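Side-chain contacts in racemase (PDB 3MKC), which belongs to the enolase superfamily, pairing an N-terminal domain of the mandelate racemase/muconate lactonizing enzyme family with a C-terminal domain of TIM-barrel type: residues A[186-191]-A[214-219]; A[284-289]-A[298-303]; A[292-297]-A[326-331]. One frame throughout, in Å; residues are numbered along the deposited sequence.

Contact 1: residues A[186-191]-A[214-219]; sequences WSTKEV and YRFTDW
Polar contact between the two segments runs from Arg215 to the main chain at Trp186. Arg215 NH2 comes to Trp186 O, 3.3 Å away, in a weak hydrogen bond with the oxygen at the guanidinium edge, close to its plane. The same NH2 also donates to Ala184 O, and NH1 weakly to Ile182 O. Arginine suits this place because its flat, many-handed end can hold several carbonyls of one loop at once. At the helix start Ser187 is the N-cap, its OG accepting weakly from Glu190 N (3.3 Å); the pair fits a capping box whose Glu190 half is less certain.

Apolar contact joins Thr188 and Phe216. Phe216 CG stands opposite its carbonyl carbon (chi1 -60°), sending the ring to the threonine methyl, with Thr188 CG2 3.6 Å from Phe216 CE1. Arg215 CG lies over the other residue's ring, 3.6 Å above the Phe216 plane. Separately, the Val191 CG2 methyl lies obliquely against the guanidinium, 4.2 Å from Arg215 NE.

Segment 186-191 ends the loop after strand 175-179 and forms the first turn of helix 188-202; segment 214-219 follows the adjacent parallel strand 207-211 and runs up to helix 219-228. Phe216 reaches Val222 and Leu225 there, while Trp186 packs against helix 154-170.

Contact 2: residues A[284-289]-A[298-303]; sequences LQSDYN and RRITEM
Ile300 meets Leu284 and Ser286 with two different branches, and its first torsion (chi1 -69°) sorts them: CG2 stands opposite the backbone N, while CG1 sits opposite the carbonyl carbon and carries an extended arm out to CD1. Leu284 is extended likewise (chi2 171°), which brings its CD1 to 3.9 Å from Ile300 CG2, the two side chains passing at a slant. The other branch ends over the serine, with Ile300 CD1 4.1 Å from both CB and OG of Ser286, in loose van der Waals contact. A branched isoleucine can thus serve two neighbours at once, and a small serine leaves room for its tip.

This is the inner seam of a beta-alpha unit of the barrel: strand 283-284 runs into a loop, and helix 293-306 folds back so that Ile300 faces the strand it follows. Leu284 is tied by backbone bonds to Gln310 and Met312 in the next strand region, and its side chain also touches Trp275 of helix 268-277.

Farther along the loop, Asp287 and Asn289 form an Asx turn. Asn289 N donates to Asp287 OD1 at 2.9 Å, approaching on the anti side and 34° out of the carboxylate plane.

Contact 3: residues A[292-297]-A[326-331]; sequences GGLTEL and IHYQFA
The ring of Tyr328 is met by two leucines of the opposite helix, and they come to it differently. Leu294 CD2 lies near the ring plane, at the edge, and touches the base of the side chain, 3.8 Å from Tyr328 CB. Leu297 approaches obliquely, its CB 4.0 Å from Tyr328 CE1, farther out along the ring. Within the tyrosine's own helix, the Phe330 ring has Ile326 CG2 at its edge, in plane.

Tyr328 leaves its helix with CG opposite the backbone N (chi1 165°), which extends the ring across the gap between the helices. The length of tyrosine then matters: CB and the CE1 side of the ring give the leucines apolar surface, while the hydroxyl pairs with that of Thr301, one turn beyond Leu297. Thr301 OG1 also bonds to Leu297 O, so these buried polar atoms are satisfied without breaking up the hydrocarbon contact.

Gly292 and Gly293 lie at the start of the first helical segment. Both have positive phi, and at Gly292 the backbone leaves no room for a beta carbon beside the preceding carbonyl oxygen or Glu296 CB. Away from the interface, Thr295 hydrogen-bonds to Asp111 and Tyr115 on helix 102-122, and Glu296 forms salt bridges with Arg269 and Arg299.

Helices 293-306 and 319-331 follow one another in the C-terminal domain, separated by strand 310-311. Their apolar side-by-side packing is that of successive outer helices in the modified TIM barrel of the enolase superfamily.

In the fold
All three contacts lie in the C-terminal barrel domain, but at different depths. Contact 1 is peripheral, its centre about 25 Å from that of the chain; it includes the partly exposed Thr188 and Arg215, and adds charged-group and carbonyl chemistry suited to loops. Contacts 2 and 3, each centred about 9 Å from the chain centre, bury all their touching residues and are almost wholly hydrocarbon. These two share helix 293-306: contact 2 uses its inner side against its own strand, contact 3 a side turned to the next helix. They touch directly, Tyr288 of contact 2 packing on Leu297 of contact 3. Contact 1 stands apart, touching neither.

Contact 1: residues A[186-191]-A[214-219]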
loop_
_atom_site.group_PDB
_atom_site.type_symbol
_atom_site.label_atom_id
_atom_site.label_comp_id
_atom_site.label_asym_id
_atom_site.label_seq_id
_atom_site.Cartn_x
_atom_site.Cartn_y
_atom_site.Cartn_z
ATOM N N TRP A 186 -21.639 -5.209 -17.270
ATOM C CA TRP A 186 -22.519 -6.083 -16.501
ATOM C C TRP A 186 -23.455 -5.291 -15.589
ATOM O O TRP A 186 -23.047 -4.310 -14.968
ATOM C CB TRP A 186 -21.701 -7.063 -15.648
ATOM C CG TRP A 186 -20.530 -7.697 -16.355
ATOM C CD1 TRP A 186 -20.346 -7.811 -17.705
ATOM C CD2 TRP A 186 -19.391 -8.322 -15.742
ATOM N NE1 TRP A 186 -19.166 -8.465 -17.970
ATOM C CE2 TRP A 186 -18.559 -8.789 -16.785
ATOM C CE3 TRP A 186 -18.992 -8.533 -14.413
ATOM C CZ2 TRP A 186 -17.350 -9.458 -16.542
ATOM C CZ3 TRP A 186 -17.787 -9.200 -14.170
ATOM C CH2 TRP A 186 -16.982 -9.653 -15.233
ATOM N N SER A 187 -24.714 -5.715 -15.523
ATOM C CA SER A 187 -25.693 -5.066 -14.659
ATOM C C SER A 187 -25.320 -5.503 -13.255
ATOM O O SER A 187 -24.449 -6.354 -13.089
ATOM C CB SER A 187 -27.110 -5.548 -14.988
ATOM O OG SER A 187 -27.276 -6.921 -14.675
ATOM N N THR A 188 -25.969 -4.941 -12.242
ATOM C CA THR A 188 -25.646 -5.334 -10.880
ATOM C C THR A 188 -25.998 -6.802 -10.640
ATOM O O THR A 188 -25.314 -7.496 -9.887
ATOM C CB THR A 188 -26.371 -4.457 -9.847
ATOM O OG1 THR A 188 -27.786 -4.632 -9.974
ATOM C CG2 THR A 188 -26.020 -2.996 -10.066
ATOM N N LYS A 189 -27.054 -7.286 -11.286
ATOM C CA LYS A 189 -27.426 -8.682 -11.115
ATOM C C LYS A 189 -26.360 -9.605 -11.701
ATOM O O LYS A 189 -26.089 -10.676 -11.160
ATOM C CB LYS A 189 -28.789 -8.968 -11.756
ATOM C CG LYS A 189 -29.883 -9.186 -10.722
ATOM C CD LYS A 189 -29.480 -10.336 -9.796
ATOM C CE LYS A 189 -30.224 -10.330 -8.466
ATOM N NZ LYS A 189 -29.664 -11.390 -7.567
ATOM N N GLU A 190 -25.745 -9.174 -12.796
ATOM C CA GLU A 190 -24.707 -9.964 -13.437
ATOM C C GLU A 190 -23.464 -9.987 -12.553
ATOM O O GLU A 190 -22.763 -10.996 -12.478
ATOM C CB GLU A 190 -24.364 -9.381 -14.811
ATOM C CG GLU A 190 -25.498 -9.476 -15.825
ATOM C CD GLU A 190 -25.132 -8.858 -17.162
ATOM O OE1 GLU A 190 -24.853 -7.642 -17.205
ATOM O OE2 GLU A 190 -25.118 -9.590 -18.168
ATOM N N VAL A 191 -23.192 -8.864 -11.892
ATOM C CA VAL A 191 -22.043 -8.775 -11.002
ATOM C C VAL A 191 -22.254 -9.751 -9.851
ATOM O O VAL A 191 -21.315 -10.416 -9.415
ATOM C CB VAL A 191 -21.871 -7.343 -10.436
ATOM C CG1 VAL A 191 -20.764 -7.322 -9.379
ATOM C CG2 VAL A 191 -21.530 -6.387 -11.567
ATOM N N TYR A 214 -14.798 1.380 -8.409
ATOM C CA TYR A 214 -15.564 2.609 -8.545
ATOM C C TYR A 214 -16.581 2.628 -9.681
ATOM O O TYR A 214 -16.756 3.650 -10.339
ATOM C CB TYR A 214 -14.582 3.769 -8.713
ATOM C CG TYR A 214 -13.527 3.818 -7.628
ATOM C CD1 TYR A 214 -13.854 4.214 -6.335
ATOM C CD2 TYR A 214 -12.208 3.422 -7.882
ATOM C CE1 TYR A 214 -12.909 4.217 -5.324
ATOM C CE2 TYR A 214 -11.249 3.419 -6.871
ATOM C CZ TYR A 214 -11.613 3.818 -5.590
ATOM O OH TYR A 214 -10.693 3.804 -4.572
ATOM N N ARG A 215 -17.271 1.516 -9.903
ATOM C CA ARG A 215 -18.248 1.481 -10.984
ATOM C C ARG A 215 -19.622 2.011 -10.573
ATOM O O ARG A 215 -20.490 2.174 -11.422
ATOM C CB ARG A 215 -18.390 0.052 -11.527
ATOM C CG ARG A 215 -18.989 -0.929 -10.548
ATOM C CD ARG A 215 -18.917 -2.379 -11.048
ATOM N NE ARG A 215 -19.730 -2.649 -12.236
ATOM C CZ ARG A 215 -19.274 -2.615 -13.487
ATOM N NH1 ARG A 215 -18.005 -2.315 -13.730
ATOM N NH2 ARG A 215 -20.083 -2.902 -14.500
ATOM N N PHE A 216 -19.813 2.293 -9.286
ATOM C CA PHE A 216 -21.107 2.787 -8.793
ATOM C C PHE A 216 -21.097 4.222 -8.256
ATOM O O PHE A 216 -20.054 4.745 -7.886
ATOM C CB PHE A 216 -21.624 1.863 -7.690
ATOM C CG PHE A 216 -21.835 0.447 -8.133
ATOM C CD1 PHE A 216 -22.769 0.145 -9.118
ATOM C CD2 PHE A 216 -21.119 -0.590 -7.547
ATOM C CE1 PHE A 216 -22.990 -1.181 -9.514
ATOM C CE2 PHE A 216 -21.329 -1.910 -7.932
ATOM C CZ PHE A 216 -22.271 -2.207 -8.921
ATOM N N THR A 217 -22.276 4.843 -8.202
ATOM C CA THR A 217 -22.408 6.209 -7.693
ATOM C C THR A 217 -23.616 6.361 -6.765
ATOM O O THR A 217 -23.707 7.330 -6.009
ATOM C CB THR A 217 -22.568 7.232 -8.837
ATOM O OG1 THR A 217 -23.722 6.904 -9.620
ATOM C CG2 THR A 217 -21.341 7.230 -9.733
ATOM N N ASP A 218 -24.534 5.402 -6.830
ATOM C CA ASP A 218 -25.743 5.418 -6.005
ATOM C C ASP A 218 -25.638 4.379 -4.889
ATOM O O ASP A 218 -25.631 3.185 -5.152
ATOM C CB ASP A 218 -26.965 5.137 -6.893
ATOM C CG ASP A 218 -28.257 5.040 -6.105
ATOM O OD1 ASP A 218 -28.341 5.640 -5.013
ATOM O OD2 ASP A 218 -29.198 4.376 -6.585
ATOM N N TRP A 219 -25.555 4.833 -3.639
ATOM C CA TRP A 219 -25.428 3.910 -2.513
ATOM C C TRP A 219 -26.557 2.901 -2.402
ATOM O O TRP A 219 -26.347 1.774 -1.944
ATOM C CB TRP A 219 -25.329 4.668 -1.184
ATOM C CG TRP A 219 -26.614 5.287 -0.739
ATOM C CD1 TRP A 219 -27.043 6.558 -0.990
ATOM C CD2 TRP A 219 -27.640 4.666 0.049
ATOM N NE1 TRP A 219 -28.270 6.769 -0.407
ATOM C CE2 TRP A 219 -28.661 5.625 0.236
ATOM C CE3 TRP A 219 -27.795 3.394 0.614
ATOM C CZ2 TRP A 219 -29.826 5.349 0.968
ATOM C CZ3 TRP A 219 -28.957 3.117 1.344
ATOM C CH2 TRP A 219 -29.955 4.095 1.512
#

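Contact 2: residues A[284-289]-A[298-303]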
loop_
_atom_site.group_PDB
_atom_site.type_symbol
_atom_site.label_atom_id
_atom_site.label_comp_id
_atom_site.label_asym_id
_atom_site.label_seq_id
_atom_site.Cartn_x
_atom_site.Cartn_y
_atom_site.Cartn_z
ATOM N N LEU A 284 -9.588 0.830 6.254
ATOM C CA LEU A 284 -8.887 1.881 5.521
ATOM C C LEU A 284 -7.793 1.272 4.653
ATOM O O LEU A 284 -7.093 0.356 5.079
ATOM C CB LEU A 284 -8.248 2.864 6.496
ATOM C CG LEU A 284 -9.218 3.635 7.395
ATOM C CD1 LEU A 284 -8.416 4.380 8.447
ATOM C CD2 LEU A 284 -10.050 4.612 6.558
ATOM N N GLN A 285 -7.623 1.814 3.451
ATOM C CA GLN A 285 -6.625 1.300 2.528
ATOM C C GLN A 285 -5.544 2.309 2.133
ATOM O O GLN A 285 -4.948 2.199 1.056
ATOM C CB GLN A 285 -7.325 0.754 1.281
ATOM C CG GLN A 285 -8.360 -0.315 1.628
ATOM C CD GLN A 285 -9.110 -0.848 0.422
ATOM O OE1 GLN A 285 -9.631 -0.086 -0.386
ATOM N NE2 GLN A 285 -9.180 -2.171 0.308
ATOM N N SER A 286 -5.294 3.285 3.007
ATOM C CA SER A 286 -4.266 4.295 2.758
ATOM C C SER A 286 -2.983 3.595 2.301
ATOM O O SER A 286 -2.535 2.634 2.921
ATOM C CB SER A 286 -4.014 5.095 4.031
ATOM O OG SER A 286 -5.238 5.610 4.529
ATOM N N ASP A 287 -2.392 4.102 1.225
ATOM C CA ASP A 287 -1.196 3.504 0.612
ATOM C C ASP A 287 0.156 3.949 1.173
ATOM O O ASP A 287 0.369 5.123 1.444
ATOM C CB ASP A 287 -1.241 3.791 -0.892
ATOM C CG ASP A 287 -0.275 2.937 -1.693
ATOM O OD1 ASP A 287 0.865 2.718 -1.247
ATOM O OD2 ASP A 287 -0.669 2.499 -2.792
ATOM N N TYR A 288 1.071 2.991 1.315
ATOM C CA TYR A 288 2.417 3.246 1.822
ATOM C C TYR A 288 3.115 4.370 1.081
ATOM O O TYR A 288 3.715 5.260 1.687
ATOM C CB TYR A 288 3.299 2.001 1.663
ATOM C CG TYR A 288 2.758 0.740 2.278
ATOM C CD1 TYR A 288 3.027 0.417 3.607
ATOM C CD2 TYR A 288 1.974 -0.136 1.531
ATOM C CE1 TYR A 288 2.530 -0.747 4.180
ATOM C CE2 TYR A 288 1.471 -1.304 2.093
ATOM C CZ TYR A 288 1.749 -1.601 3.419
ATOM O OH TYR A 288 1.221 -2.739 3.993
ATOM N N ASN A 289 3.050 4.312 -0.243
ATOM C CA ASN A 289 3.739 5.286 -1.073
ATOM C C ASN A 289 2.904 6.486 -1.493
ATOM O O ASN A 289 3.274 7.211 -2.422
ATOM C CB ASN A 289 4.316 4.583 -2.310
ATOM C CG ASN A 289 3.276 3.768 -3.058
ATOM O OD1 ASN A 289 2.248 4.298 -3.485
ATOM N ND2 ASN A 289 3.538 2.468 -3.218
ATOM N N ARG A 298 1.392 4.409 10.731
ATOM C CA ARG A 298 1.377 4.030 12.138
ATOM C C ARG A 298 0.362 4.899 12.882
ATOM O O ARG A 298 -0.413 4.400 13.694
ATOM C CB ARG A 298 2.755 4.209 12.772
ATOM C CG ARG A 298 2.800 3.755 14.216
ATOM C CD ARG A 298 4.157 4.011 14.846
ATOM N NE ARG A 298 4.287 3.286 16.104
ATOM C CZ ARG A 298 5.384 3.276 16.857
ATOM N NH1 ARG A 298 6.462 3.959 16.486
ATOM N NH2 ARG A 298 5.407 2.570 17.981
ATOM N N ARG A 299 0.371 6.205 12.617
ATOM C CA ARG A 299 -0.588 7.079 13.291
ATOM C C ARG A 299 -1.999 6.718 12.872
ATOM O O ARG A 299 -2.916 6.673 13.693
ATOM C CB ARG A 299 -0.312 8.549 12.971
ATOM C CG ARG A 299 0.848 9.111 13.775
ATOM C CD ARG A 299 0.983 10.605 13.594
ATOM N NE ARG A 299 1.538 10.960 12.293
ATOM C CZ ARG A 299 2.768 11.443 12.113
ATOM N NH1 ARG A 299 3.572 11.621 13.150
ATOM N NH2 ARG A 299 3.186 11.771 10.899
ATOM N N ILE A 300 -2.160 6.455 11.582
ATOM C CA ILE A 300 -3.452 6.093 11.033
ATOM C C ILE A 300 -3.978 4.796 11.638
ATOM O O ILE A 300 -5.157 4.689 11.972
ATOM C CB ILE A 300 -3.351 5.924 9.514
ATOM C CG1 ILE A 300 -3.102 7.290 8.873
ATOM C CG2 ILE A 300 -4.605 5.247 8.969
ATOM C CD1 ILE A 300 -2.822 7.224 7.380
ATOM N N THR A 301 -3.102 3.810 11.793
ATOM C CA THR A 301 -3.539 2.534 12.329
ATOM C C THR A 301 -3.887 2.563 13.814
ATOM O O THR A 301 -4.843 1.921 14.243
ATOM C CB THR A 301 -2.482 1.443 12.068
ATOM O OG1 THR A 301 -2.212 1.381 10.663
ATOM C CG2 THR A 301 -3.001 0.081 12.523
ATOM N N GLU A 302 -3.117 3.303 14.603
ATOM C CA GLU A 302 -3.389 3.367 16.033
ATOM C C GLU A 302 -4.713 4.079 16.239
ATOM O O GLU A 302 -5.466 3.732 17.139
ATOM C CB GLU A 302 -2.247 4.072 16.778
ATOM C CG GLU A 302 -0.922 3.301 16.666
ATOM C CD GLU A 302 0.172 3.783 17.618
ATOM O OE1 GLU A 302 0.174 4.970 18.011
ATOM O OE2 GLU A 302 1.050 2.964 17.956
HETATM N N MSE A 303 -4.998 5.060 15.386
HETATM C CA MSE A 303 -6.266 5.792 15.464
HETATM C C MSE A 303 -7.384 4.839 15.051
HETATM O O MSE A 303 -8.462 4.802 15.655
HETATM C CB MSE A 303 -6.243 7.002 14.518
HETATM C CG MSE A 303 -7.624 7.666 14.291
HETATM SE SE MSE A 303 -7.648 9.261 13.207
HETATM C CE MSE A 303 -6.894 8.529 11.649
#

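Contact 3: residues A[292-297]-A[326-331]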
loop_
_atom_site.group_PDB
_atom_site.type_symbol
_atom_site.label_atom_id
_atom_site.label_comp_id
_atom_site.label_asym_id
_atom_site.label_seq_id
_atom_site.Cartn_x
_atom_site.Cartn_y
_atom_site.Cartn_z
ATOM N N GLY A 292 1.829 9.116 3.240
ATOM C CA GLY A 292 2.747 9.668 4.220
ATOM C C GLY A 292 3.712 8.612 4.740
ATOM O O GLY A 292 4.377 8.822 5.744
ATOM N N GLY A 293 3.762 7.464 4.067
ATOM C CA GLY A 293 4.686 6.405 4.461
ATOM C C GLY A 293 4.319 5.600 5.693
ATOM O O GLY A 293 3.184 5.666 6.175
ATOM N N LEU A 294 5.286 4.837 6.202
ATOM C CA LEU A 294 5.074 4.010 7.383
ATOM C C LEU A 294 4.780 4.863 8.619
ATOM O O LEU A 294 3.988 4.476 9.480
ATOM C CB LEU A 294 6.303 3.104 7.625
ATOM C CG LEU A 294 6.493 1.998 6.568
ATOM C CD1 LEU A 294 7.883 1.382 6.658
ATOM C CD2 LEU A 294 5.444 0.922 6.760
ATOM N N THR A 295 5.394 6.037 8.705
ATOM C CA THR A 295 5.155 6.886 9.863
ATOM C C THR A 295 3.692 7.308 9.939
ATOM O O THR A 295 3.072 7.239 10.999
ATOM C CB THR A 295 6.041 8.137 9.833
ATOM O OG1 THR A 295 7.418 7.741 9.861
ATOM C CG2 THR A 295 5.760 9.018 11.034
ATOM N N GLU A 296 3.132 7.736 8.818
ATOM C CA GLU A 296 1.737 8.158 8.834
ATOM C C GLU A 296 0.831 6.933 8.976
ATOM O O GLU A 296 -0.220 6.996 9.612
ATOM C CB GLU A 296 1.394 8.929 7.558
ATOM C CG GLU A 296 0.046 9.662 7.641
ATOM C CD GLU A 296 0.065 10.861 8.587
ATOM O OE1 GLU A 296 0.860 10.863 9.545
ATOM O OE2 GLU A 296 -0.737 11.798 8.374
ATOM N N LEU A 297 1.240 5.807 8.395
ATOM C CA LEU A 297 0.432 4.595 8.504
ATOM C C LEU A 297 0.351 4.130 9.957
ATOM O O LEU A 297 -0.646 3.529 10.376
ATOM C CB LEU A 297 0.996 3.483 7.611
ATOM C CG LEU A 297 0.533 3.562 6.152
ATOM C CD1 LEU A 297 1.260 2.524 5.323
ATOM C CD2 LEU A 297 -0.974 3.331 6.069
ATOM N N ILE A 326 5.418 -5.928 4.616
ATOM C CA ILE A 326 5.626 -7.023 5.554
ATOM C C ILE A 326 6.051 -6.463 6.911
ATOM O O ILE A 326 5.589 -6.918 7.958
ATOM C CB ILE A 326 6.707 -8.004 5.039
ATOM C CG1 ILE A 326 6.176 -8.747 3.813
ATOM C CG2 ILE A 326 7.086 -8.995 6.141
ATOM C CD1 ILE A 326 7.202 -9.646 3.139
ATOM N N HIS A 327 6.931 -5.469 6.897
ATOM C CA HIS A 327 7.391 -4.880 8.145
ATOM C C HIS A 327 6.219 -4.190 8.816
ATOM O O HIS A 327 6.083 -4.225 10.040
ATOM C CB HIS A 327 8.533 -3.901 7.876
ATOM C CG HIS A 327 9.838 -4.574 7.596
ATOM N ND1 HIS A 327 10.799 -4.764 8.564
ATOM C CD2 HIS A 327 10.336 -5.123 6.460
ATOM C CE1 HIS A 327 11.831 -5.401 8.039
ATOM N NE2 HIS A 327 11.575 -5.630 6.763
ATOM N N TYR A 328 5.373 -3.570 8.002
ATOM C CA TYR A 328 4.175 -2.897 8.500
ATOM C C TYR A 328 3.255 -3.890 9.218
ATOM O O TYR A 328 2.863 -3.680 10.370
ATOM C CB TYR A 328 3.405 -2.256 7.338
ATOM C CG TYR A 328 1.997 -1.852 7.727
ATOM C CD1 TYR A 328 1.751 -0.641 8.366
ATOM C CD2 TYR A 328 0.927 -2.737 7.552
ATOM C CE1 TYR A 328 0.475 -0.321 8.834
ATOM C CE2 TYR A 328 -0.349 -2.428 8.017
ATOM C CZ TYR A 328 -0.567 -1.219 8.662
ATOM O OH TYR A 328 -1.812 -0.921 9.168
ATOM N N GLN A 329 2.925 -4.989 8.546
ATOM C CA GLN A 329 2.018 -5.963 9.143
ATOM C C GLN A 329 2.539 -6.559 10.442
ATOM O O GLN A 329 1.763 -6.865 11.340
ATOM C CB GLN A 329 1.686 -7.086 8.156
ATOM C CG GLN A 329 0.551 -7.991 8.640
ATOM C CD GLN A 329 -0.809 -7.301 8.611
ATOM O OE1 GLN A 329 -0.903 -6.083 8.458
ATOM N NE2 GLN A 329 -1.873 -8.084 8.771
ATOM N N PHE A 330 3.851 -6.727 10.552
ATOM C CA PHE A 330 4.410 -7.284 11.777
ATOM C C PHE A 330 4.336 -6.347 12.980
ATOM O O PHE A 330 3.907 -6.748 14.064
ATOM C CB PHE A 330 5.869 -7.691 11.559
ATOM C CG PHE A 330 6.036 -9.117 11.119
ATOM C CD1 PHE A 330 5.819 -10.159 12.017
ATOM C CD2 PHE A 330 6.377 -9.419 9.803
ATOM C CE1 PHE A 330 5.935 -11.492 11.609
ATOM C CE2 PHE A 330 6.495 -10.746 9.387
ATOM C CZ PHE A 330 6.270 -11.784 10.297
ATOM N N ALA A 331 4.729 -5.094 12.784
ATOM C CA ALA A 331 4.765 -4.147 13.895
ATOM C C ALA A 331 3.568 -3.218 14.056
ATOM O O ALA A 331 3.273 -2.785 15.169
ATOM C CB ALA A 331 6.026 -3.311 13.795
#